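Local atomic coordinates of tannase (Lactobacillus plantarum, PDB entry 3WA7), a protein that catalyses, as a tannase (EC 3.1.1.20), the hydrolysis of galloyl ester bonds in tannins, and belongs to the alpha/beta-hydrolases. Residues P72-G77 and P82-Q87; P92-T97 and S452-L457. All coordinates share one frame; numbering follows the deposited sequence.

Interaction 1 of 2, residues P72-G77 and P82-Q87. With SO4 (sulfate ion), chain C.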
loop_
_atom_site.group_PDB
_atom_site.type_symbol
_atom_site.label_atom_id
_atom_site.label_comp_id
_atom_site.label_asym_id
_atom_site.label_seq_id
_atom_site.Cartn_x
_atom_site.Cartn_y
_atom_site.Cartn_z
ATOM N N PRO A 72 5.749 7.453 -6.590
ATOM C CA PRO A 72 5.715 6.020 -6.303
ATOM C C PRO A 72 6.795 5.650 -5.300
ATOM O O PRO A 72 7.800 6.349 -5.176
ATOM C CB PRO A 72 5.981 5.404 -7.666
ATOM C CG PRO A 72 7.023 6.343 -8.226
ATOM C CD PRO A 72 6.486 7.720 -7.844
ATOM N N ASN A 73 6.583 4.563 -4.571
ATOM C CA ASN A 73 7.596 4.111 -3.629
ATOM C C ASN A 73 7.846 2.629 -3.878
ATOM O O ASN A 73 6.996 1.926 -4.428
ATOM C CB ASN A 73 7.168 4.370 -2.179
ATOM C CG ASN A 73 6.080 3.429 -1.706
ATOM O OD1 ASN A 73 6.313 2.234 -1.522
ATOM N ND2 ASN A 73 4.882 3.965 -1.503
ATOM N N THR A 74 9.019 2.154 -3.480
ATOM C CA THR A 74 9.375 0.762 -3.700
ATOM C C THR A 74 9.331 -0.061 -2.419
ATOM O O THR A 74 9.964 -1.112 -2.325
ATOM C CB THR A 74 10.780 0.667 -4.299
ATOM O OG1 THR A 74 11.714 1.301 -3.415
ATOM C CG2 THR A 74 10.824 1.363 -5.649
ATOM N N VAL A 75 8.570 0.410 -1.441
ATOM C CA VAL A 75 8.468 -0.296 -0.174
ATOM C C VAL A 75 7.654 -1.576 -0.270
ATOM O O VAL A 75 6.561 -1.602 -0.841
ATOM C CB VAL A 75 7.847 0.599 0.925
ATOM C CG1 VAL A 75 7.635 -0.208 2.206
ATOM C CG2 VAL A 75 8.756 1.783 1.202
ATOM N N GLY A 76 8.224 -2.637 0.287
ATOM C CA GLY A 76 7.576 -3.933 0.330
ATOM C C GLY A 76 7.980 -4.563 1.651
ATOM O O GLY A 76 9.105 -4.360 2.102
ATOM N N GLY A 77 7.071 -5.307 2.276
ATOM C CA GLY A 77 7.373 -5.956 3.544
ATOM C C GLY A 77 7.807 -5.017 4.651
ATOM O O GLY A 77 8.405 -5.452 5.640
ATOM N N PRO A 82 14.329 1.742 -1.869
ATOM C CA PRO A 82 15.244 2.669 -2.544
ATOM C C PRO A 82 14.574 3.558 -3.586
ATOM O O PRO A 82 13.539 3.199 -4.149
ATOM C CB PRO A 82 16.290 1.736 -3.152
ATOM C CG PRO A 82 15.517 0.491 -3.426
ATOM C CD PRO A 82 14.681 0.345 -2.171
ATOM N N ALA A 83 15.167 4.727 -3.825
ATOM C CA ALA A 83 14.642 5.669 -4.812
ATOM C C ALA A 83 14.629 4.965 -6.165
ATOM O O ALA A 83 15.641 4.409 -6.591
ATOM C CB ALA A 83 15.526 6.917 -4.869
ATOM N N ASP A 84 13.485 5.000 -6.844
ATOM C CA ASP A 84 13.339 4.328 -8.132
ATOM C C ASP A 84 13.898 5.135 -9.304
ATOM O O ASP A 84 14.244 6.307 -9.162
ATOM C CB ASP A 84 11.862 4.008 -8.389
ATOM C CG ASP A 84 11.664 2.656 -9.058
ATOM O OD1 ASP A 84 12.644 2.094 -9.591
ATOM O OD2 ASP A 84 10.521 2.154 -9.061
ATOM N N ASP A 85 13.959 4.497 -10.469
ATOM C CA ASP A 85 14.504 5.131 -11.664
ATOM C C ASP A 85 13.900 4.419 -12.874
ATOM O O ASP A 85 13.729 3.200 -12.847
ATOM C CB ASP A 85 16.027 4.952 -11.652
ATOM C CG ASP A 85 16.736 5.779 -12.703
ATOM O OD1 ASP A 85 16.461 5.597 -13.906
ATOM O OD2 ASP A 85 17.586 6.604 -12.312
ATOM N N PRO A 86 13.558 5.162 -13.942
ATOM C CA PRO A 86 12.979 4.483 -15.106
ATOM C C PRO A 86 13.967 3.527 -15.778
ATOM O O PRO A 86 13.575 2.694 -16.594
ATOM C CB PRO A 86 12.565 5.641 -16.017
ATOM C CG PRO A 86 13.551 6.717 -15.675
ATOM C CD PRO A 86 13.633 6.617 -14.163
ATOM N N GLN A 87 15.244 3.645 -15.420
ATOM C CA GLN A 87 16.281 2.785 -15.988
ATOM C C GLN A 87 16.730 1.710 -14.996
ATOM O O GLN A 87 17.659 0.953 -15.269
ATOM C CB GLN A 87 17.491 3.620 -16.427
ATOM C CG GLN A 87 17.147 4.757 -17.389
ATOM C CD GLN A 87 18.374 5.467 -17.943
ATOM O OE1 GLN A 87 19.278 5.861 -17.199
ATOM N NE2 GLN A 87 18.404 5.645 -19.261
HETATM S S SO4 C . 5.717 -7.682 0.171
HETATM O O1 SO4 C . 6.699 -7.283 -0.854
HETATM O O2 SO4 C . 4.637 -8.459 -0.453
HETATM O O3 SO4 C . 6.387 -8.521 1.175
HETATM O O4 SO4 C . 5.157 -6.479 0.811
HETATM O O HOH W 1 10.931 5.291 -5.140
#
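Two irregular backbone runs come nearest at T74 and P82, whose CA atoms are 6.3 Å apart. Both runs belong to the loop that leaves strand 69-72 of the alpha/beta-hydrolase sheet, the loop that in this fold often contributes part of the oxyanion hole. The link is a short bond of 2.7 Å from T74 OG1 to P82 O, which reaches a lone pair of that carbonyl in its plane. With chi1 at 58°, OG1 sits between its own backbone N and carbonyl carbon and is turned to P82, while the methyl CG2, beside the backbone N and anti to the carbonyl carbon, is turned to D84. The P82 ring touches the same hydroxyl through CD, 3.4 Å from T74 OG1. T74 CG2 lies against the carboxylate of D84, 3.5 Å from OD2, an oxygen whose stronger partner is the backbone N of N94. A water accepts from D84 N and gives a weak bond to P72 O, bridging the two runs beside the direct link. Within 72-77, N73 forms an Asx turn: its OD1 accepts from V75 N at 2.9 Å, and its ND2 donates to G165 O of the probable nucleophile elbow, tying the turn to that elbow. A side chain at G76 would collide with a sulfate, probably from the crystallisation liquor, that also bonds S163 OG of the presumed triad. G77 points its backbone N at sulfate O4 over 2.7 Å, the N-H...O angle being 144°.

Interaction 2 of 2, residues P92-T97 and S452-L457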
loop_
_atom_site.group_PDB
_atom_site.type_symbol
_atom_site.label_atom_id
_atom_site.label_comp_id
_atom_site.label_asym_id
_atom_site.label_seq_id
_atom_site.Cartn_x
_atom_site.Cartn_y
_atom_site.Cartn_z
ATOM N N PRO A 92 13.809 -4.190 -5.589
ATOM C CA PRO A 92 12.447 -3.892 -6.038
ATOM C C PRO A 92 12.429 -2.644 -6.911
ATOM O O PRO A 92 13.149 -1.678 -6.641
ATOM C CB PRO A 92 11.706 -3.676 -4.730
ATOM C CG PRO A 92 12.730 -2.948 -3.919
ATOM C CD PRO A 92 14.007 -3.729 -4.202
ATOM N N THR A 93 11.608 -2.664 -7.954
ATOM C CA THR A 93 11.504 -1.526 -8.854
ATOM C C THR A 93 10.191 -1.522 -9.623
ATOM O O THR A 93 9.606 -2.574 -9.894
ATOM C CB THR A 93 12.666 -1.508 -9.881
ATOM O OG1 THR A 93 12.500 -0.402 -10.775
ATOM C CG2 THR A 93 12.685 -2.790 -10.694
ATOM N N ASN A 94 9.726 -0.322 -9.947
ATOM C CA ASN A 94 8.514 -0.138 -10.729
ATOM C C ASN A 94 8.935 0.764 -11.888
ATOM O O ASN A 94 8.187 1.637 -12.324
ATOM C CB ASN A 94 7.424 0.542 -9.892
ATOM C CG ASN A 94 6.998 -0.290 -8.691
ATOM O OD1 ASN A 94 6.441 -1.379 -8.840
ATOM N ND2 ASN A 94 7.258 0.221 -7.493
ATOM N N ALA A 95 10.155 0.537 -12.374
ATOM C CA ALA A 95 10.720 1.320 -13.469
ATOM C C ALA A 95 9.787 1.435 -14.671
ATOM O O ALA A 95 9.674 2.503 -15.271
ATOM C CB ALA A 95 12.053 0.717 -13.908
ATOM N N GLY A 96 9.131 0.333 -15.022
ATOM C CA GLY A 96 8.224 0.338 -16.157
ATOM C C GLY A 96 7.107 1.346 -15.983
ATOM O O GLY A 96 6.693 2.006 -16.933
ATOM N N THR A 97 6.613 1.465 -14.758
ATOM C CA THR A 97 5.547 2.410 -14.473
ATOM C C THR A 97 6.052 3.836 -14.662
ATOM O O THR A 97 5.344 4.682 -15.203
ATOM C CB THR A 97 5.030 2.228 -13.041
ATOM O OG1 THR A 97 4.477 0.915 -12.911
ATOM C CG2 THR A 97 3.964 3.267 -12.715
ATOM N N SER A 452 0.335 -8.204 -5.953
ATOM C CA SER A 452 1.169 -7.414 -6.852
ATOM C C SER A 452 0.541 -6.050 -7.100
ATOM O O SER A 452 -0.494 -5.728 -6.525
ATOM C CB SER A 452 1.307 -8.143 -8.185
ATOM O OG SER A 452 0.028 -8.321 -8.774
ATOM N N GLY A 453 1.169 -5.255 -7.962
ATOM C CA GLY A 453 0.638 -3.940 -8.277
ATOM C C GLY A 453 1.070 -3.454 -9.650
ATOM O O GLY A 453 1.777 -4.162 -10.367
ATOM N N ASP A 454 0.629 -2.252 -10.019
ATOM C CA ASP A 454 0.985 -1.635 -11.299
ATOM C C ASP A 454 0.727 -2.520 -12.522
ATOM O O ASP A 454 1.445 -2.428 -13.517
ATOM C CB ASP A 454 2.464 -1.227 -11.277
ATOM C CG ASP A 454 2.756 -0.108 -10.285
ATOM O OD1 ASP A 454 1.976 0.069 -9.328
ATOM O OD2 ASP A 454 3.781 0.587 -10.454
ATOM N N TYR A 455 -0.302 -3.358 -12.458
ATOM C CA TYR A 455 -0.624 -4.260 -13.565
ATOM C C TYR A 455 -1.739 -3.744 -14.472
ATOM O O TYR A 455 -2.113 -4.406 -15.442
ATOM C CB TYR A 455 -1.017 -5.630 -13.000
ATOM C CG TYR A 455 -1.982 -5.535 -11.841
ATOM C CD1 TYR A 455 -3.302 -5.139 -12.038
ATOM C CD2 TYR A 455 -1.558 -5.783 -10.534
ATOM C CE1 TYR A 455 -4.179 -4.987 -10.970
ATOM C CE2 TYR A 455 -2.427 -5.635 -9.456
ATOM C CZ TYR A 455 -3.737 -5.235 -9.682
ATOM O OH TYR A 455 -4.595 -5.062 -8.620
ATOM N N ASP A 456 -2.254 -2.559 -14.161
ATOM C CA ASP A 456 -3.351 -1.956 -14.916
ATOM C C ASP A 456 -3.077 -0.484 -15.207
ATOM O O ASP A 456 -3.956 0.357 -15.022
ATOM C CB ASP A 456 -4.629 -2.059 -14.088
ATOM C CG ASP A 456 -4.466 -1.440 -12.711
ATOM O OD1 ASP A 456 -3.337 -1.007 -12.399
ATOM O OD2 ASP A 456 -5.448 -1.387 -11.941
ATOM N N LEU A 457 -1.871 -0.171 -15.669
ATOM C CA LEU A 457 -1.506 1.217 -15.932
ATOM C C LEU A 457 -2.456 1.986 -16.849
ATOM O O LEU A 457 -2.648 3.193 -16.672
ATOM C CB LEU A 457 -0.071 1.285 -16.467
ATOM C CG LEU A 457 0.972 0.678 -15.517
ATOM C CD1 LEU A 457 2.369 0.939 -16.063
ATOM C CD2 LEU A 457 0.824 1.279 -14.120
#
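T97 and D454 account for most of the buried surface here, with L457 third. The hydroxyl T97 OG1 donates to D454 OD2 over 2.6 Å, arriving on the anti side of the carboxylate but 28° out of its plane. Chi1 of T97 (-62°) sets OG1 beside the backbone N and opposite the carbonyl carbon, directed at the aspartate, and the two side chains meet at about a right angle. Its methyl also lies near the same oxygen, T97 CG2 being 3.5 Å from D454 OD2. The other carboxylate oxygen, D454 OD1, accepts from N160 ND2, so each oxygen has a donor of its own. In this alpha/beta-hydrolase the contact joins the first turn of helix 95-103 to the loop that follows H451, the probable triad histidine, and runs into helix 457-468. N94, at the N-cap position of the first helix, borders the carboxylate without a bond: its CB is 3.7 Å from D454 OD2, and the amide and carboxylate planes are 40° apart. From the start of the second helix, L457 brings both methyls to T97, with CD1 3.8 Å from T97 CA and CD2 4.0 Å from T97 CG2. A valine in place of T97 would probably leave D454 OD2 without its hydroxyl donor and set a methyl against a charged oxygen. One residue earlier, D456 turns to the sheet, where its OD2 forms a salt bridge with R412 NH2.

Overall arrangement
The centres of the two interactions lie about 10 Å apart, on the same side of the chain's centre. Interaction 1 closes before interaction 2 opens, and both draw on the connection between strand 69-72 and helix 95-103; interaction 2 adds the loop between strand 440-444 and helix 457-468, more than 350 residues later. D84 joins them directly through its carboxylate, which also probably accepts from T93 OG1. Each interaction also has a bond to N160, at the end of strand 157-160: N73 through the backbone, D454 through the side chain. The loops after three strands thus converge beside the probable nucleophile elbow, around what is likely the catalytic centre.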